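Branched-chain-amino-acid aminotransferase (Deinococcus radiodurans, PDB 3UYY) probably catalyses reversible amino-group transfer between branched-chain amino acids and 2-oxoglutarate, using pyridoxal 5'-phosphate as cofactor. Local coordinates at residues B[191-196]-B[204-209]; B[235-240]-B[259-264]. All coordinates share one frame; numbering follows the deposited sequence.

Overall arrangement
The two contacts line neighbouring parts of one cofactor pocket, with their centres about 10 Å apart. They follow each other along the chain: contact 1 folds the loop 191-196, which comes after strand 183-187, onto helix 204-219, and contact 2 then sets strand 236-238 against the loop between strand 253-257 and helix 266-276. Strand 224-228 lies between strands 183-187, which leads into contact 1, and 236-238 of contact 2 in the mixed sheet, parallel to the former and antiparallel to the latter. The pocket walls also touch directly, where Ala194 packs on Ser261 and the Tyr207 ring on the Gly240 backbone. Pyridoxal 5'-phosphate meets contact 1 at its phenolic O3 and methyl C2A, and contact 2 at its pyridine nitrogen.

Contact 1: residues B[191-196]-B[204-209]; sequences DRAAPH and GGNYAA. With PLP (pyridoxal-5'-phosphate), chain D.
Arg192 lays its guanidinium against Asn206 and Tyr207 in the first turns of helix 204-219. Arg192 CB starts 3.7 Å from Asn206 O, with CG set between the backbone N and the carbonyl carbon (chi1 63°). A bend at chi3 (-89°) turns the charged group down onto Asn206 and Tyr207. NE lies at the methyl end of the cofactor and forms a long, weak ion pair with Glu238 OE1. Arg192 CZ sits 3.7 Å from Asn206 CB, which covers one guanidinium face, and the guanidinium and amide planes are nearly perpendicular. Arg192 NH1 comes within 2.5 Å of Asn206 O, while Arg192 NH2 touches PLP C2A at 3.2 Å. This is also a cation-pi contact, with Arg192 CZ 5.0 Å from the Tyr207 ring centroid and 11° off its normal. The amide of Asn206 is held by Thr198, through OD1. Ala209 CB packs on Arg192 CA at 3.9 Å, and a water donates to both Asp191 O and Ala209 O. Asp191 turns its carboxylate to the backbone of His196 of the second subunit. The Tyr207 ring has Arg192 NH2 over one face, toward the rim, and PLP O3 at its edge; Tyr207 OH is hydrogen-bonded to PLP O3 at 2.5 Å and also to Lys202 NZ. A tyrosine at the phenolic oxygen beside the lysine expected to carry the cofactor marks the active site of a class-IV aminotransferase.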
# COMPACT_ATOMS: atom_id res chain seq x y z
N ASP B 191 -2.52 10.37 7.69
CA ASP B 191 -2.19 9.15 8.42
C ASP B 191 -1.47 8.15 7.50
O ASP B 191 -1.91 7.92 6.38
CB ASP B 191 -3.46 8.46 8.94
CG ASP B 191 -4.33 9.36 9.80
OD1 ASP B 191 -3.83 9.92 10.81
OD2 ASP B 191 -5.53 9.50 9.47
N ARG B 192 -0.38 7.57 7.96
CA ARG B 192 0.33 6.58 7.15
C ARG B 192 -0.29 5.18 7.37
O ARG B 192 0.05 4.22 6.68
CB ARG B 192 1.82 6.54 7.52
CG ARG B 192 2.10 6.11 8.94
CD ARG B 192 3.59 6.11 9.26
NE ARG B 192 4.26 4.84 8.95
CZ ARG B 192 4.57 4.42 7.73
NH1 ARG B 192 4.28 5.17 6.68
NH2 ARG B 192 5.21 3.27 7.57
N ALA B 193 -1.22 5.08 8.32
CA ALA B 193 -1.88 3.81 8.60
C ALA B 193 -3.17 3.96 9.40
O ALA B 193 -3.33 4.90 10.17
CB ALA B 193 -0.93 2.87 9.33
N ALA B 194 -4.08 3.01 9.21
CA ALA B 194 -5.36 3.02 9.92
C ALA B 194 -5.18 2.46 11.33
O ALA B 194 -4.18 1.81 11.62
CB ALA B 194 -6.37 2.20 9.16
N PRO B 195 -6.15 2.71 12.23
CA PRO B 195 -6.01 2.18 13.59
C PRO B 195 -5.84 0.66 13.57
O PRO B 195 -5.04 0.10 14.31
CB PRO B 195 -7.30 2.63 14.28
CG PRO B 195 -8.27 2.80 13.15
CD PRO B 195 -7.43 3.44 12.08
N HIS B 196 -6.58 -0.00 12.69
CA HIS B 196 -6.49 -1.45 12.55
C HIS B 196 -6.15 -1.81 11.11
O HIS B 196 -6.92 -2.50 10.43
CB HIS B 196 -7.80 -2.12 12.97
CG HIS B 196 -8.13 -1.94 14.42
ND1 HIS B 196 -8.44 -0.71 14.96
CD2 HIS B 196 -8.18 -2.82 15.44
CE1 HIS B 196 -8.67 -0.85 16.26
NE2 HIS B 196 -8.52 -2.12 16.57
N GLY B 204 4.64 -1.98 1.63
CA GLY B 204 4.63 -0.80 0.78
C GLY B 204 3.54 0.23 1.00
O GLY B 204 3.83 1.44 1.05
N GLY B 205 2.30 -0.22 1.12
CA GLY B 205 1.20 0.69 1.32
C GLY B 205 1.43 1.78 2.36
O GLY B 205 1.10 2.95 2.10
N ASN B 206 1.99 1.44 3.52
CA ASN B 206 2.22 2.43 4.58
C ASN B 206 3.17 3.56 4.14
O ASN B 206 2.99 4.72 4.54
CB ASN B 206 2.80 1.78 5.85
CG ASN B 206 2.02 0.55 6.30
OD1 ASN B 206 0.79 0.46 6.15
ND2 ASN B 206 2.74 -0.40 6.90
N TYR B 207 4.18 3.21 3.34
CA TYR B 207 5.12 4.20 2.85
C TYR B 207 4.49 5.06 1.75
O TYR B 207 4.73 6.28 1.68
CB TYR B 207 6.40 3.52 2.34
CG TYR B 207 7.11 2.77 3.46
CD1 TYR B 207 6.76 1.46 3.78
CD2 TYR B 207 8.03 3.42 4.27
CE1 TYR B 207 7.30 0.83 4.88
CE2 TYR B 207 8.57 2.79 5.38
CZ TYR B 207 8.20 1.50 5.68
OH TYR B 207 8.72 0.88 6.80
N ALA B 208 3.67 4.43 0.92
CA ALA B 208 2.99 5.13 -0.16
C ALA B 208 2.16 6.27 0.42
O ALA B 208 2.16 7.38 -0.10
CB ALA B 208 2.10 4.15 -0.93
N ALA B 209 1.48 6.00 1.51
CA ALA B 209 0.66 7.00 2.16
C ALA B 209 1.46 8.14 2.76
O ALA B 209 0.97 9.27 2.86
CB ALA B 209 -0.19 6.34 3.26
N1 PLP D . 9.22 2.60 11.41
C2 PLP D . 9.16 2.75 10.04
C2A PLP D . 7.86 3.26 9.43
C3 PLP D . 10.32 2.41 9.27
O3 PLP D . 10.27 2.55 7.93
C4 PLP D . 11.52 1.92 9.92
C4A PLP D . 12.77 1.56 9.00
C5 PLP D . 11.50 1.79 11.39
C6 PLP D . 10.35 2.14 12.09
C5A PLP D . 12.63 1.31 12.25
O4P PLP D . 12.71 -0.07 12.37
P PLP D . 14.11 -0.79 12.55
O1P PLP D . 14.96 -0.52 11.40
O2P PLP D . 13.69 -2.29 12.61
O3P PLP D . 14.64 -0.44 13.89
O HOH W 1 -1.08 9.74 4.44

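Contact 2: residues B[235-240]-B[259-264]; sequences TIEEAG and SPSILP. With PLP (pyridoxal-5'-phosphate), chain D.
Glu238 and Leu263 meet beside the cofactor's pyridine ring, at a classic beta bulge where Glu237 and Glu238 both face Tyr227. Glu238 OE2 approaches PLP N1, consistent with the acidic residue that class-IV aminotransferases place at this nitrogen, and Leu263 CB lies 3.6 Å from PLP N1. Glu238 OE1 accepts a weak but nearly straight hydrogen bond from Leu263 N (3.3 Å, 169°). Glu238 CG rests on Ile262 CB at 3.7 Å, so the acid is steadied along its shaft as well as at its end. A second shell fixes the loop itself. Glu237, bent at chi2 (-88°), turns its carboxylate onto two serines: OE1 takes a very short bond from Ser261 OG, and OE2 accepts a hydrogen bond from Ser259 OG (2.9 Å) through its syn lone pair. With an alanine in place of Glu237, both serine hydroxyls would probably lose their common acceptor, and the loop that offers Leu263 N to Glu238 would be less firmly held. Ile262 CG2 tucks against Glu237 O. A water donates to Glu238 OE1 and Ser261 O, joining the two shells. Ser259 also closes an ST turn, its OG accepting from Ser261 N at 2.9 Å.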
# COMPACT_ATOMS: atom_id res chain seq x y z
N THR B 235 -2.00 11.20 20.29
CA THR B 235 -0.84 10.47 20.78
C THR B 235 0.23 10.22 19.70
O THR B 235 -0.09 9.93 18.55
CB THR B 235 -1.30 9.14 21.41
OG1 THR B 235 -0.57 8.93 22.62
CG2 THR B 235 -1.07 7.97 20.48
N ILE B 236 1.50 10.33 20.09
CA ILE B 236 2.60 10.12 19.15
C ILE B 236 2.70 8.68 18.70
O ILE B 236 2.71 7.76 19.52
CB ILE B 236 3.96 10.53 19.76
CG1 ILE B 236 4.09 12.06 19.78
CG2 ILE B 236 5.10 9.92 18.94
CD1 ILE B 236 5.40 12.55 20.36
N GLU B 237 2.80 8.50 17.39
CA GLU B 237 2.90 7.17 16.79
C GLU B 237 4.32 6.84 16.35
O GLU B 237 5.00 6.04 16.99
CB GLU B 237 1.98 7.08 15.57
CG GLU B 237 0.50 6.93 15.90
CD GLU B 237 0.08 5.49 16.08
OE1 GLU B 237 0.02 4.76 15.07
OE2 GLU B 237 -0.19 5.08 17.23
N GLU B 238 4.76 7.47 15.25
CA GLU B 238 6.07 7.22 14.66
C GLU B 238 6.54 8.39 13.81
O GLU B 238 5.82 9.38 13.68
CB GLU B 238 5.99 6.04 13.71
CG GLU B 238 6.15 4.70 14.28
CD GLU B 238 6.43 3.71 13.17
OE1 GLU B 238 5.52 3.46 12.35
OE2 GLU B 238 7.58 3.22 13.12
N ALA B 239 7.71 8.24 13.18
CA ALA B 239 8.27 9.28 12.30
C ALA B 239 8.17 8.94 10.81
O ALA B 239 8.53 9.75 9.96
CB ALA B 239 9.73 9.54 12.64
N GLY B 240 7.69 7.75 10.47
CA GLY B 240 7.59 7.41 9.06
C GLY B 240 8.74 6.56 8.56
O GLY B 240 8.59 5.78 7.61
N SER B 259 1.69 0.98 20.42
CA SER B 259 0.52 1.03 19.57
C SER B 259 0.48 -0.15 18.62
O SER B 259 1.51 -0.67 18.23
CB SER B 259 0.55 2.33 18.76
OG SER B 259 -0.24 2.22 17.58
N PRO B 260 -0.73 -0.59 18.26
CA PRO B 260 -0.93 -1.73 17.35
C PRO B 260 -0.68 -1.30 15.91
O PRO B 260 -0.62 -2.15 15.01
CB PRO B 260 -2.40 -2.10 17.55
CG PRO B 260 -2.74 -1.52 18.93
CD PRO B 260 -2.00 -0.22 18.92
N SER B 261 -0.54 0.01 15.68
CA SER B 261 -0.33 0.52 14.33
C SER B 261 1.07 1.05 14.01
O SER B 261 1.31 1.56 12.91
CB SER B 261 -1.37 1.60 14.01
OG SER B 261 -1.30 2.68 14.92
N ILE B 262 2.00 0.94 14.96
CA ILE B 262 3.36 1.39 14.67
C ILE B 262 4.20 0.17 14.35
O ILE B 262 3.88 -0.95 14.77
CB ILE B 262 4.01 2.15 15.85
CG1 ILE B 262 4.14 1.22 17.06
CG2 ILE B 262 3.18 3.40 16.16
CD1 ILE B 262 4.96 1.80 18.19
N LEU B 263 5.26 0.38 13.58
CA LEU B 263 6.14 -0.71 13.18
C LEU B 263 6.98 -1.15 14.38
O LEU B 263 7.51 -0.31 15.10
CB LEU B 263 7.06 -0.24 12.04
CG LEU B 263 7.85 -1.25 11.20
CD1 LEU B 263 8.89 -1.94 12.05
CD2 LEU B 263 6.91 -2.27 10.57
N PRO B 264 7.08 -2.47 14.62
CA PRO B 264 7.90 -2.90 15.76
C PRO B 264 9.39 -2.85 15.40
O PRO B 264 9.99 -3.82 14.94
CB PRO B 264 7.37 -4.31 16.06
CG PRO B 264 6.86 -4.79 14.72
CD PRO B 264 6.20 -3.56 14.14
N1 PLP D . 9.22 2.60 11.41
C2 PLP D . 9.16 2.75 10.04
C2A PLP D . 7.86 3.26 9.43
C3 PLP D . 10.32 2.41 9.27
O3 PLP D . 10.27 2.55 7.93
C4 PLP D . 11.52 1.92 9.92
C4A PLP D . 12.77 1.56 9.00
C5 PLP D . 11.50 1.79 11.39
C6 PLP D . 10.35 2.14 12.09
C5A PLP D . 12.63 1.31 12.25
O4P PLP D . 12.71 -0.07 12.37
P PLP D . 14.11 -0.79 12.55
O1P PLP D . 14.96 -0.52 11.40
O2P PLP D . 13.69 -2.29 12.61
O3P PLP D . 14.64 -0.44 13.89
O HOH W 2 2.60 3.71 11.33